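Long-range contacts in uncharacterized protein (Legionella pneumophila subsp. pneumophila, PDB 5L0L), which is of unknown function but is a fragment, holding the HIT-related domain, of a longer protein predicted to be membrane-bound, and may bind a phosphate-containing ligand: residues I52-N57 against P124-L129; W15-T20 against T62-F67; A22-A27 against S38-P43; V31-H36 against T206-I211. One frame throughout, in Å; residues are numbered along the deposited sequence.

Contact 1: I52-N57 against P124-L129; sequences IIRYLN and PSMLHL. With SO4 (sulfate ion), chain C.
I53 and L129 form an antiparallel hydrogen-bonded pair, with I53 N to L129 O at 2.9 Å and L129 N to I53 O at 2.8 Å. R54 and H128 come next as a non-hydrogen-bonded pair, and Y55 N then donates to L127 O (2.9 Å). M126 is a selenomethionine. Its SE sits over the centre of one face of the R54 guanidinium, 3.6 Å from CZ, while L56 CD2 lies over the opposite face. R54 bends at chi2 (-91°), and its NE donates to Y55 O (3.0 Å) from above the carbonyl plane. R54 NH2 also bonds to S16 O, which further fixes the group. The H128-L129-H130 run resembles the histidine motif of HIT proteins. H128 ND1 donates to M126 O at 2.8 Å, in the ring plane, and this sets the ring's rotation. H128 NE2 then meets sulfate O1 at 2.9 Å. The ion, probably from the crystallisation liquor, is also held by H130 and the backbone N of G103 and N105, consistent with a phosphate site. On the other sheet face I53 and L129 lie side by side, CD1 to CD1 4.0 Å, against helix 73-92.

Contact 2: W15-T20 against T62-F67; sequences WSIDYT and TLSSAF
I17 and L63 meet through apolar atoms. I17 CG2 is 4.2 Å from L63 CD1, and L63 CD1 also lies 3.6 Å from I17 O. I17 also reaches the F67 ring. The two side chains cross at about a right angle, and I17 CG1 comes to the ring edge, 3.9 Å from CZ. Its CG1 is anti to the carbonyl carbon (chi1 -62°) and its chain runs on extended, which carries CD1 to S64 OG at 3.6 Å. S16 makes the other mixed contact. Its OG approaches F67 CZ obliquely at 3.7 Å, while its polar partner is H14 ND1.

Two side-chain polar bonds run within 62-67. T62 OG1 accepts from S65 N (3.0 Å), an ST motif, and S65 OG donates back to T62 O (2.7 Å). This ties up the short 3-10 turn at 64-65, which follows L63. F67 folds back over it, with L63 O and S64 CA over one ring face, offset toward the rim. Y10 meets the same ring edge-to-face.

Two loops are joined, one leading into strand 25-31 and one leading into helix 73-92. P124 and M126 also touch F67, so the ring packs on 124-129 as well as on 15-20. The fit between the two loops therefore rests on shape and apolar packing, and hydrogen bonding is left to each loop's own turn and neighbours.

Contact 3: A22-A27 against S38-P43; sequences AGTSIA and SVILNP
T24 and L41 grip each other through two bonds. L41 N donates to T24 O (2.9 Å), and T24 OG1 donates to L41 O (2.7 Å) in the carbonyl plane. The hydroxyl gets there by standing between the backbone N and carbonyl carbon (chi1 69°). It thus does the work of a backbone N-H at the mouth of the hairpin. Further along, V39 O accepts from both I26 N (2.9 Å) and A27 N (3.2 Å). V39 N returns a bond to A27 O at 2.9 Å. Two residues facing one is a classic beta bulge, and it shifts the register of this antiparallel hairpin by one.

The bulge affects the side chains. I26 turns toward the other strand, and its CD1 lies 4.0 Å from both V39 CG1 and L41 CG. S25 and I40 share the sheet face opposite A27 and V39, with S25 CB packed on I40 CG2. Beyond T24 and L41, at the open end, A22 CB rests on P43 CB (3.9 Å).

The second shell packs on these groups. Helix 176-194 supplies L179 to T24 and L41, and F186 to I26. Helix 73-92 packs V82 and M86 on V39. Y19 touches I40 on the other face.

The chemistry implies a buried hairpin whose irregular backbone is still well bonded. One carbonyl serves two amides across the bulge, and a threonine hydroxyl replaces an amide where the strand pairing ends.

Contact 4: V31-H36 against T206-I211; sequences VRNKYH and TLKVTI
V31 and L207 lie side by side and point the same way on one face of the antiparallel sheet of the HIT-related fold. They form a non-hydrogen-bonded pair where strand 25-31 meets 207-211, the outermost strand on this side. The touch is tight: V31 CG2 is 3.5 Å from L207 CD2. V31 CG2 is anti to the carbonyl carbon, and this directs it at the leucine methyl. V82 of helix 73-92 also packs on V31.

The backbone fixes this pairing from one end. R32 N donates to T206 O at 2.8 Å, nearly straight (174°) and in the carbonyl plane. V31 CA makes a CA-H...O contact to T206 O at 3.4 Å. R32 and N33 both have positive phi, as the chain turns tightly from strand 25-31 into strand 35-41. K34 N and Y35 N both donate to V31 O, which makes a classic beta bulge. R32 turns its guanidinium to D81, with which it forms a salt bridge. R77 of the second subunit packs against R32 and T206, so this corner lies at the dimer contact.

N33 and K208 cross at an angle on the exposed side. K208 is extended beyond CG, and its NZ makes a weak bond to N33 OD1 at 3.4 Å. A water accepts from N33 N at 2.9 Å and gives a weak bond to T206 O.

From the N terminus, 15-20 opens contact 2, whose loop closes at 62-67. Contact 3 lies nested inside that loop and closes the hairpin of strands 25-31 and 35-41. Contact 4 opens at 31-36, within that hairpin, so it crosses contact 3 and also contact 2. It closes only at 206-211, near the C terminus. Contact 1 opens at 52-57, after contact 3 has closed, crosses contact 2 and closes at 124-129, nested inside contact 4. Contacts 1, 3 and 4 join neighbouring strands of one antiparallel sheet. Contact 2 ties together two loops next to contact 1, whose centre is about 9 Å from its own.

Contact 1: I52-N57 against P124-L129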
loop_
_atom_site.group_PDB
_atom_site.type_symbol
_atom_site.label_atom_id
_atom_site.label_comp_id
_atom_site.label_asym_id
_atom_site.label_seq_id
_atom_site.Cartn_x
_atom_site.Cartn_y
_atom_site.Cartn_z
ATOM N N ILE A 52 -1.850 -11.660 -3.180
ATOM C CA ILE A 52 -2.612 -11.175 -2.015
ATOM C C ILE A 52 -1.830 -11.608 -0.776
ATOM O O ILE A 52 -1.428 -12.770 -0.654
ATOM C CB ILE A 52 -4.006 -11.787 -1.963
ATOM C CG1 ILE A 52 -4.779 -11.498 -3.261
ATOM C CG2 ILE A 52 -4.791 -11.271 -0.742
ATOM C CD1 ILE A 52 -6.021 -12.359 -3.436
ATOM N N ILE A 53 -1.600 -10.664 0.122
ATOM C CA ILE A 53 -0.979 -10.919 1.398
ATOM C C ILE A 53 -2.095 -10.714 2.398
ATOM O O ILE A 53 -2.706 -9.625 2.424
ATOM C CB ILE A 53 0.160 -9.928 1.678
ATOM C CG1 ILE A 53 1.204 -10.018 0.563
ATOM C CG2 ILE A 53 0.755 -10.193 3.078
ATOM C CD1 ILE A 53 2.376 -9.069 0.729
ATOM N N ARG A 54 -2.386 -11.766 3.174
ATOM C CA ARG A 54 -3.551 -11.796 4.030
ATOM C C ARG A 54 -3.214 -12.236 5.453
ATOM O O ARG A 54 -2.447 -13.175 5.668
ATOM C CB ARG A 54 -4.631 -12.695 3.409
ATOM C CG ARG A 54 -5.841 -12.984 4.296
ATOM C CD ARG A 54 -5.624 -14.235 5.091
ATOM N NE ARG A 54 -6.811 -14.658 5.858
ATOM C CZ ARG A 54 -7.741 -15.529 5.439
ATOM N NH1 ARG A 54 -7.690 -16.112 4.238
ATOM N NH2 ARG A 54 -8.735 -15.823 6.251
ATOM N N TYR A 55 -3.801 -11.539 6.418
ATOM C CA TYR A 55 -3.616 -11.884 7.823
ATOM C C TYR A 55 -4.564 -13.029 8.141
ATOM O O TYR A 55 -5.778 -12.879 7.991
ATOM C CB TYR A 55 -3.970 -10.666 8.677
ATOM C CG TYR A 55 -3.985 -10.904 10.165
ATOM C CD1 TYR A 55 -2.936 -11.552 10.799
ATOM C CD2 TYR A 55 -5.038 -10.412 10.948
ATOM C CE1 TYR A 55 -2.958 -11.757 12.193
ATOM C CE2 TYR A 55 -5.054 -10.598 12.333
ATOM C CZ TYR A 55 -4.019 -11.292 12.936
ATOM O OH TYR A 55 -4.024 -11.466 14.333
ATOM N N LEU A 56 -4.006 -14.150 8.573
ATOM C CA LEU A 56 -4.782 -15.333 8.923
ATOM C C LEU A 56 -5.317 -15.248 10.355
ATOM O O LEU A 56 -6.516 -15.293 10.575
ATOM C CB LEU A 56 -3.919 -16.600 8.765
ATOM C CG LEU A 56 -3.405 -16.910 7.368
ATOM C CD1 LEU A 56 -2.235 -17.910 7.396
ATOM C CD2 LEU A 56 -4.549 -17.437 6.525
ATOM N N ASN A 57 -4.406 -15.139 11.303
ATOM C CA ASN A 57 -4.746 -15.199 12.725
ATOM C C ASN A 57 -3.535 -14.941 13.597
ATOM O O ASN A 57 -2.398 -14.904 13.124
ATOM C CB ASN A 57 -5.317 -16.594 13.070
ATOM C CG ASN A 57 -4.278 -17.687 12.970
ATOM O OD1 ASN A 57 -3.656 -17.888 11.932
ATOM N ND2 ASN A 57 -4.092 -18.418 14.050
ATOM N N PRO A 124 -16.016 -11.907 3.734
ATOM C CA PRO A 124 -15.667 -11.240 4.994
ATOM C C PRO A 124 -14.644 -10.139 4.732
ATOM O O PRO A 124 -13.893 -10.218 3.743
ATOM C CB PRO A 124 -15.043 -12.348 5.831
ATOM C CG PRO A 124 -14.568 -13.365 4.847
ATOM C CD PRO A 124 -15.533 -13.299 3.692
ATOM N N SER A 125 -14.637 -9.120 5.587
ATOM C CA SER A 125 -13.552 -8.175 5.625
ATOM C C SER A 125 -12.378 -8.842 6.351
ATOM O O SER A 125 -12.524 -9.311 7.492
ATOM C CB SER A 125 -13.979 -6.880 6.309
ATOM O OG SER A 125 -12.875 -6.018 6.541
HETATM N N MSE A 126 -11.240 -8.914 5.657
HETATM C CA MSE A 126 -10.003 -9.481 6.181
HETATM C C MSE A 126 -8.934 -8.439 6.075
HETATM O O MSE A 126 -8.983 -7.575 5.172
HETATM C CB MSE A 126 -9.570 -10.663 5.320
HETATM C CG MSE A 126 -10.575 -11.783 5.296
HETATM SE SE MSE A 126 -9.916 -13.076 3.930
HETATM C CE MSE A 126 -11.132 -12.501 2.534
ATOM N N LEU A 127 -7.953 -8.465 6.961
ATOM C CA LEU A 127 -6.797 -7.562 6.825
ATOM C C LEU A 127 -5.909 -8.129 5.706
ATOM O O LEU A 127 -5.401 -9.224 5.812
ATOM C CB LEU A 127 -6.013 -7.463 8.117
ATOM C CG LEU A 127 -4.735 -6.619 8.113
ATOM C CD1 LEU A 127 -5.029 -5.170 7.805
ATOM C CD2 LEU A 127 -4.010 -6.789 9.441
ATOM N N HIS A 128 -5.797 -7.394 4.610
ATOM C CA HIS A 128 -5.081 -7.928 3.436
ATOM C C HIS A 128 -4.699 -6.816 2.511
ATOM O O HIS A 128 -5.326 -5.756 2.526
ATOM C CB HIS A 128 -5.912 -9.002 2.695
ATOM C CG HIS A 128 -7.062 -8.460 1.896
ATOM N ND1 HIS A 128 -8.170 -7.869 2.474
ATOM C CD2 HIS A 128 -7.250 -8.371 0.557
ATOM C CE1 HIS A 128 -9.016 -7.495 1.527
ATOM N NE2 HIS A 128 -8.474 -7.784 0.350
ATOM N N LEU A 129 -3.682 -7.056 1.684
ATOM C CA LEU A 129 -3.320 -6.107 0.665
ATOM C C LEU A 129 -2.889 -6.827 -0.604
ATOM O O LEU A 129 -2.646 -8.032 -0.597
ATOM C CB LEU A 129 -2.263 -5.117 1.133
ATOM C CG LEU A 129 -0.862 -5.554 1.540
ATOM C CD1 LEU A 129 0.022 -5.870 0.344
ATOM C CD2 LEU A 129 -0.213 -4.460 2.378
HETATM S S SO4 C . -10.271 -5.685 -2.182
HETATM O O1 SO4 C . -10.092 -7.144 -1.927
HETATM O O2 SO4 C . -11.619 -5.445 -1.680
HETATM O O3 SO4 C . -9.144 -5.150 -1.428
HETATM O O4 SO4 C . -10.164 -5.763 -3.646
HETATM O O HOH W 1 -7.923 -10.862 8.584
#

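Contact 2: W15-T20 against T62-F67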
loop_
_atom_site.group_PDB
_atom_site.type_symbol
_atom_site.label_atom_id
_atom_site.label_comp_id
_atom_site.label_asym_id
_atom_site.label_seq_id
_atom_site.Cartn_x
_atom_site.Cartn_y
_atom_site.Cartn_z
ATOM N N TRP A 15 -14.121 -19.979 0.574
ATOM C CA TRP A 15 -12.754 -19.707 0.075
ATOM C C TRP A 15 -11.877 -18.842 1.018
ATOM O O TRP A 15 -10.653 -18.950 1.017
ATOM C CB TRP A 15 -12.800 -19.090 -1.350
ATOM C CG TRP A 15 -13.561 -17.811 -1.435
ATOM C CD1 TRP A 15 -14.871 -17.654 -1.810
ATOM C CD2 TRP A 15 -13.071 -16.493 -1.117
ATOM N NE1 TRP A 15 -15.226 -16.322 -1.743
ATOM C CE2 TRP A 15 -14.144 -15.586 -1.324
ATOM C CE3 TRP A 15 -11.832 -15.993 -0.678
ATOM C CZ2 TRP A 15 -14.016 -14.204 -1.106
ATOM C CZ3 TRP A 15 -11.697 -14.614 -0.462
ATOM C CH2 TRP A 15 -12.791 -13.735 -0.678
ATOM N N SER A 16 -12.512 -17.967 1.801
ATOM C CA SER A 16 -11.818 -17.133 2.803
ATOM C C SER A 16 -11.133 -17.934 3.927
ATOM O O SER A 16 -10.168 -17.457 4.530
ATOM C CB SER A 16 -12.809 -16.138 3.429
ATOM O OG SER A 16 -13.802 -16.846 4.168
ATOM N N ILE A 17 -11.657 -19.121 4.222
ATOM C CA ILE A 17 -11.102 -19.983 5.257
ATOM C C ILE A 17 -10.278 -21.075 4.587
ATOM O O ILE A 17 -9.116 -21.272 4.954
ATOM C CB ILE A 17 -12.215 -20.554 6.188
ATOM C CG1 ILE A 17 -12.930 -19.387 6.911
ATOM C CG2 ILE A 17 -11.634 -21.570 7.189
ATOM C CD1 ILE A 17 -14.089 -19.785 7.804
ATOM N N ASP A 18 -10.863 -21.756 3.594
ATOM C CA ASP A 18 -10.150 -22.787 2.809
ATOM C C ASP A 18 -9.371 -22.083 1.689
ATOM O O ASP A 18 -9.609 -22.305 0.485
ATOM C CB ASP A 18 -11.129 -23.838 2.260
ATOM C CG ASP A 18 -10.423 -25.047 1.617
ATOM O OD1 ASP A 18 -9.187 -25.223 1.767
ATOM O OD2 ASP A 18 -11.124 -25.825 0.937
ATOM N N TYR A 19 -8.435 -21.235 2.104
ATOM C CA TYR A 19 -7.773 -20.309 1.165
ATOM C C TYR A 19 -6.812 -20.958 0.183
ATOM O O TYR A 19 -6.515 -20.335 -0.872
ATOM C CB TYR A 19 -7.050 -19.188 1.916
ATOM C CG TYR A 19 -5.765 -19.595 2.612
ATOM C CD1 TYR A 19 -5.760 -20.085 3.926
ATOM C CD2 TYR A 19 -4.544 -19.450 1.959
ATOM C CE1 TYR A 19 -4.567 -20.438 4.548
ATOM C CE2 TYR A 19 -3.366 -19.803 2.565
ATOM C CZ TYR A 19 -3.372 -20.286 3.856
ATOM O OH TYR A 19 -2.165 -20.618 4.413
ATOM N N THR A 20 -6.326 -22.174 0.509
ATOM C CA THR A 20 -5.352 -22.876 -0.375
ATOM C C THR A 20 -6.005 -23.665 -1.497
ATOM O O THR A 20 -5.293 -24.061 -2.418
ATOM C CB THR A 20 -4.394 -23.863 0.367
ATOM O OG1 THR A 20 -5.135 -24.999 0.839
ATOM C CG2 THR A 20 -3.654 -23.182 1.530
ATOM N N THR A 62 -8.960 -18.619 15.772
ATOM C CA THR A 62 -9.542 -19.073 14.522
ATOM C C THR A 62 -9.336 -18.019 13.430
ATOM O O THR A 62 -9.174 -16.816 13.730
ATOM C CB THR A 62 -11.052 -19.282 14.655
ATOM O OG1 THR A 62 -11.637 -18.048 15.071
ATOM C CG2 THR A 62 -11.369 -20.388 15.673
ATOM N N LEU A 63 -9.406 -18.455 12.176
ATOM C CA LEU A 63 -9.365 -17.508 11.055
ATOM C C LEU A 63 -10.564 -16.580 11.130
ATOM O O LEU A 63 -10.419 -15.392 10.892
ATOM C CB LEU A 63 -9.323 -18.208 9.694
ATOM C CG LEU A 63 -8.172 -19.180 9.384
ATOM C CD1 LEU A 63 -8.066 -19.415 7.885
ATOM C CD2 LEU A 63 -6.846 -18.723 9.932
ATOM N N SER A 64 -11.731 -17.128 11.498
ATOM C CA SER A 64 -12.974 -16.330 11.669
ATOM C C SER A 64 -12.876 -15.206 12.655
ATOM O O SER A 64 -13.461 -14.135 12.434
ATOM C CB SER A 64 -14.137 -17.231 12.069
ATOM O OG SER A 64 -14.494 -17.961 10.922
ATOM N N SER A 65 -12.120 -15.408 13.733
ATOM C CA SER A 65 -11.995 -14.368 14.746
ATOM C C SER A 65 -11.276 -13.128 14.182
ATOM O O SER A 65 -11.353 -12.077 14.778
ATOM C CB SER A 65 -11.250 -14.853 15.981
ATOM O OG SER A 65 -9.890 -15.114 15.680
ATOM N N ALA A 66 -10.556 -13.289 13.066
ATOM C CA ALA A 66 -9.898 -12.157 12.386
ATOM C C ALA A 66 -10.703 -11.546 11.228
ATOM O O ALA A 66 -10.124 -10.768 10.420
ATOM C CB ALA A 66 -8.523 -12.590 11.903
ATOM N N PHE A 67 -12.001 -11.859 11.136
ATOM C CA PHE A 67 -12.905 -11.239 10.175
ATOM C C PHE A 67 -13.697 -10.126 10.808
ATOM O O PHE A 67 -13.999 -10.159 12.014
ATOM C CB PHE A 67 -13.937 -12.221 9.610
ATOM C CG PHE A 67 -13.379 -13.378 8.829
ATOM C CD1 PHE A 67 -12.120 -13.341 8.214
ATOM C CD2 PHE A 67 -14.164 -14.529 8.658
ATOM C CE1 PHE A 67 -11.658 -14.434 7.488
ATOM C CE2 PHE A 67 -13.701 -15.617 7.941
ATOM C CZ PHE A 67 -12.447 -15.563 7.337
#

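Contact 3: A22-A27 against S38-P43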
loop_
_atom_site.group_PDB
_atom_site.type_symbol
_atom_site.label_atom_id
_atom_site.label_comp_id
_atom_site.label_asym_id
_atom_site.label_seq_id
_atom_site.Cartn_x
_atom_site.Cartn_y
_atom_site.Cartn_z
ATOM N N ALA A 22 -7.856 -22.894 -4.034
ATOM C CA ALA A 22 -7.641 -22.322 -5.369
ATOM C C ALA A 22 -6.313 -22.751 -6.011
ATOM O O ALA A 22 -6.153 -22.598 -7.227
ATOM C CB ALA A 22 -7.759 -20.799 -5.328
ATOM N N GLY A 23 -5.369 -23.260 -5.202
ATOM C CA GLY A 23 -4.108 -23.817 -5.688
ATOM C C GLY A 23 -3.086 -22.758 -6.015
ATOM O O GLY A 23 -2.284 -22.925 -6.952
ATOM N N THR A 24 -3.119 -21.634 -5.290
ATOM C CA THR A 24 -2.223 -20.520 -5.616
ATOM C C THR A 24 -1.324 -20.078 -4.457
ATOM O O THR A 24 -0.675 -19.049 -4.546
ATOM C CB THR A 24 -2.995 -19.294 -6.150
ATOM O OG1 THR A 24 -3.780 -18.695 -5.120
ATOM C CG2 THR A 24 -3.897 -19.689 -7.297
ATOM N N SER A 25 -1.233 -20.892 -3.411
ATOM C CA SER A 25 -0.453 -20.482 -2.255
ATOM C C SER A 25 1.073 -20.557 -2.499
ATOM O O SER A 25 1.602 -21.586 -2.966
ATOM C CB SER A 25 -0.877 -21.301 -1.023
ATOM O OG SER A 25 -0.133 -20.864 0.099
ATOM N N ILE A 26 1.758 -19.476 -2.149
ATOM C CA ILE A 26 3.201 -19.374 -2.191
ATOM C C ILE A 26 3.798 -19.742 -0.828
ATOM O O ILE A 26 4.726 -20.552 -0.765
ATOM C CB ILE A 26 3.663 -17.967 -2.602
ATOM C CG1 ILE A 26 3.166 -17.651 -4.026
ATOM C CG2 ILE A 26 5.185 -17.798 -2.468
ATOM C CD1 ILE A 26 3.142 -16.164 -4.367
ATOM N N ALA A 27 3.297 -19.125 0.235
ATOM C CA ALA A 27 3.922 -19.293 1.578
ATOM C C ALA A 27 3.029 -18.849 2.699
ATOM O O ALA A 27 2.074 -18.097 2.492
ATOM C CB ALA A 27 5.255 -18.535 1.663
ATOM N N SER A 38 -0.710 -15.276 5.061
ATOM C CA SER A 38 -0.580 -16.041 3.829
ATOM C C SER A 38 -0.208 -15.134 2.667
ATOM O O SER A 38 -0.603 -13.973 2.635
ATOM C CB SER A 38 -1.867 -16.785 3.474
ATOM O OG SER A 38 -2.913 -15.911 3.192
ATOM N N VAL A 39 0.609 -15.651 1.771
ATOM C CA VAL A 39 0.960 -15.016 0.527
ATOM C C VAL A 39 0.526 -15.958 -0.589
ATOM O O VAL A 39 1.021 -17.091 -0.674
ATOM C CB VAL A 39 2.468 -14.736 0.443
ATOM C CG1 VAL A 39 2.811 -14.137 -0.906
ATOM C CG2 VAL A 39 2.919 -13.849 1.632
ATOM N N ILE A 40 -0.399 -15.517 -1.450
ATOM C CA ILE A 40 -0.895 -16.347 -2.550
ATOM C C ILE A 40 -0.911 -15.538 -3.844
ATOM O O ILE A 40 -1.033 -14.307 -3.812
ATOM C CB ILE A 40 -2.320 -16.944 -2.260
ATOM C CG1 ILE A 40 -3.416 -15.888 -2.407
ATOM C CG2 ILE A 40 -2.385 -17.565 -0.858
ATOM C CD1 ILE A 40 -4.817 -16.439 -2.253
ATOM N N LEU A 41 -0.790 -16.204 -4.989
ATOM C CA LEU A 41 -1.093 -15.523 -6.249
ATOM C C LEU A 41 -2.612 -15.309 -6.316
ATOM O O LEU A 41 -3.398 -16.161 -5.867
ATOM C CB LEU A 41 -0.598 -16.291 -7.477
ATOM C CG LEU A 41 0.894 -16.241 -7.719
ATOM C CD1 LEU A 41 1.256 -17.320 -8.734
ATOM C CD2 LEU A 41 1.342 -14.869 -8.234
ATOM N N ASN A 42 -3.011 -14.163 -6.839
ATOM C CA ASN A 42 -4.428 -13.847 -6.961
ATOM C C ASN A 42 -5.104 -14.857 -7.898
ATOM O O ASN A 42 -4.718 -14.940 -9.065
ATOM C CB ASN A 42 -4.608 -12.419 -7.465
ATOM C CG ASN A 42 -6.048 -11.964 -7.384
ATOM O OD1 ASN A 42 -6.948 -12.640 -7.907
ATOM N ND2 ASN A 42 -6.286 -10.828 -6.753
ATOM N N PRO A 43 -6.094 -15.626 -7.403
ATOM C CA PRO A 43 -6.655 -16.685 -8.252
ATOM C C PRO A 43 -7.478 -16.192 -9.428
ATOM O O PRO A 43 -7.672 -16.967 -10.362
ATOM C CB PRO A 43 -7.574 -17.493 -7.317
ATOM C CG PRO A 43 -7.609 -16.771 -6.030
ATOM C CD PRO A 43 -6.584 -15.686 -6.005
#

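Contact 4: V31-H36 against T206-I211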
loop_
_atom_site.group_PDB
_atom_site.type_symbol
_atom_site.label_atom_id
_atom_site.label_comp_id
_atom_site.label_asym_id
_atom_site.label_seq_id
_atom_site.Cartn_x
_atom_site.Cartn_y
_atom_site.Cartn_z
ATOM N N VAL A 31 5.103 -13.480 11.898
ATOM C CA VAL A 31 5.768 -12.270 12.336
ATOM C C VAL A 31 5.844 -12.274 13.881
ATOM O O VAL A 31 4.811 -12.427 14.543
ATOM C CB VAL A 31 5.004 -11.008 11.902
ATOM C CG1 VAL A 31 5.699 -9.749 12.405
ATOM C CG2 VAL A 31 4.907 -10.960 10.381
ATOM N N ARG A 32 7.075 -12.167 14.404
ATOM C CA ARG A 32 7.356 -12.025 15.856
ATOM C C ARG A 32 6.756 -13.181 16.621
ATOM O O ARG A 32 6.164 -12.992 17.682
ATOM C CB ARG A 32 6.829 -10.676 16.390
ATOM C CG ARG A 32 7.571 -9.470 15.826
ATOM C CD ARG A 32 6.848 -8.127 16.003
ATOM N NE ARG A 32 7.667 -7.102 15.345
ATOM C CZ ARG A 32 7.441 -6.524 14.152
ATOM N NH1 ARG A 32 6.323 -6.737 13.442
ATOM N NH2 ARG A 32 8.339 -5.644 13.687
ATOM N N ASN A 33 6.889 -14.366 16.030
ATOM C CA ASN A 33 6.384 -15.633 16.548
ATOM C C ASN A 33 4.906 -15.691 16.973
ATOM O O ASN A 33 4.525 -16.494 17.826
ATOM C CB ASN A 33 7.311 -16.119 17.691
ATOM C CG ASN A 33 7.536 -17.613 17.651
ATOM O OD1 ASN A 33 7.724 -18.206 16.572
ATOM N ND2 ASN A 33 7.533 -18.249 18.826
ATOM N N LYS A 34 4.069 -14.881 16.349
ATOM C CA LYS A 34 2.715 -14.682 16.811
ATOM C C LYS A 34 1.684 -14.426 15.703
ATOM O O LYS A 34 0.596 -14.999 15.733
ATOM C CB LYS A 34 2.704 -13.516 17.798
ATOM C CG LYS A 34 1.402 -13.384 18.561
ATOM C CD LYS A 34 1.436 -12.287 19.624
ATOM C CE LYS A 34 0.014 -11.867 19.986
ATOM N NZ LYS A 34 -0.013 -10.785 21.007
ATOM N N TYR A 35 1.997 -13.527 14.773
ATOM C CA TYR A 35 1.014 -13.126 13.750
ATOM C C TYR A 35 1.287 -13.887 12.460
ATOM O O TYR A 35 2.418 -13.858 11.956
ATOM C CB TYR A 35 1.051 -11.621 13.536
ATOM C CG TYR A 35 0.752 -10.846 14.805
ATOM C CD1 TYR A 35 -0.561 -10.647 15.244
ATOM C CD2 TYR A 35 1.793 -10.347 15.595
ATOM C CE1 TYR A 35 -0.832 -9.949 16.427
ATOM C CE2 TYR A 35 1.532 -9.643 16.778
ATOM C CZ TYR A 35 0.225 -9.454 17.190
ATOM O OH TYR A 35 -0.009 -8.766 18.365
ATOM N N HIS A 36 0.272 -14.588 11.966
ATOM C CA HIS A 36 0.427 -15.488 10.806
ATOM C C HIS A 36 -0.230 -14.864 9.569
ATOM O O HIS A 36 -1.389 -14.424 9.642
ATOM C CB HIS A 36 -0.261 -16.822 11.069
ATOM C CG HIS A 36 0.175 -17.486 12.335
ATOM N ND1 HIS A 36 1.454 -17.967 12.515
ATOM C CD2 HIS A 36 -0.491 -17.731 13.492
ATOM C CE1 HIS A 36 1.559 -18.477 13.737
ATOM N NE2 HIS A 36 0.395 -18.347 14.346
ATOM N N THR A 206 12.680 -12.103 13.002
ATOM C CA THR A 206 11.322 -11.598 13.224
ATOM C C THR A 206 10.316 -12.145 12.214
ATOM O O THR A 206 9.135 -12.208 12.514
ATOM C CB THR A 206 11.248 -10.058 13.232
ATOM O OG1 THR A 206 11.633 -9.515 11.958
ATOM C CG2 THR A 206 12.150 -9.479 14.335
ATOM N N LEU A 207 10.788 -12.545 11.032
ATOM C CA LEU A 207 9.936 -13.214 10.038
ATOM C C LEU A 207 10.387 -14.651 9.824
ATOM O O LEU A 207 11.553 -14.869 9.530
ATOM C CB LEU A 207 10.012 -12.492 8.695
ATOM C CG LEU A 207 9.563 -11.037 8.648
ATOM C CD1 LEU A 207 9.467 -10.520 7.227
ATOM C CD2 LEU A 207 8.211 -10.934 9.311
ATOM N N LYS A 208 9.469 -15.597 9.965
ATOM C CA LYS A 208 9.706 -16.998 9.608
ATOM C C LYS A 208 8.811 -17.364 8.428
ATOM O O LYS A 208 7.584 -17.236 8.495
ATOM C CB LYS A 208 9.440 -17.910 10.795
ATOM C CG LYS A 208 10.571 -17.791 11.821
ATOM C CD LYS A 208 10.251 -18.398 13.186
ATOM C CE LYS A 208 11.419 -18.174 14.146
ATOM N NZ LYS A 208 11.009 -18.206 15.584
ATOM N N VAL A 209 9.449 -17.833 7.369
ATOM C CA VAL A 209 8.795 -18.129 6.113
ATOM C C VAL A 209 8.741 -19.648 5.929
ATOM O O VAL A 209 9.772 -20.308 6.053
ATOM C CB VAL A 209 9.622 -17.529 4.962
ATOM C CG1 VAL A 209 9.005 -17.874 3.619
ATOM C CG2 VAL A 209 9.790 -16.031 5.137
ATOM N N THR A 210 7.552 -20.183 5.651
ATOM C CA THR A 210 7.375 -21.569 5.249
ATOM C C THR A 210 6.726 -21.619 3.844
ATOM O O THR A 210 5.539 -21.289 3.683
ATOM C CB THR A 210 6.480 -22.330 6.251
ATOM O OG1 THR A 210 7.047 -22.218 7.557
ATOM C CG2 THR A 210 6.383 -23.818 5.897
ATOM N N ILE A 211 7.489 -22.079 2.857
ATOM C CA ILE A 211 7.000 -22.225 1.484
ATOM C C ILE A 211 5.934 -23.310 1.472
ATOM O O ILE A 211 6.105 -24.339 2.114
ATOM C CB ILE A 211 8.113 -22.652 0.516
ATOM C CG1 ILE A 211 9.233 -21.615 0.449
ATOM C CG2 ILE A 211 7.545 -22.959 -0.878
ATOM C CD1 ILE A 211 8.859 -20.250 -0.054
HETATM O O HOH W 2 8.118 -15.269 13.547
#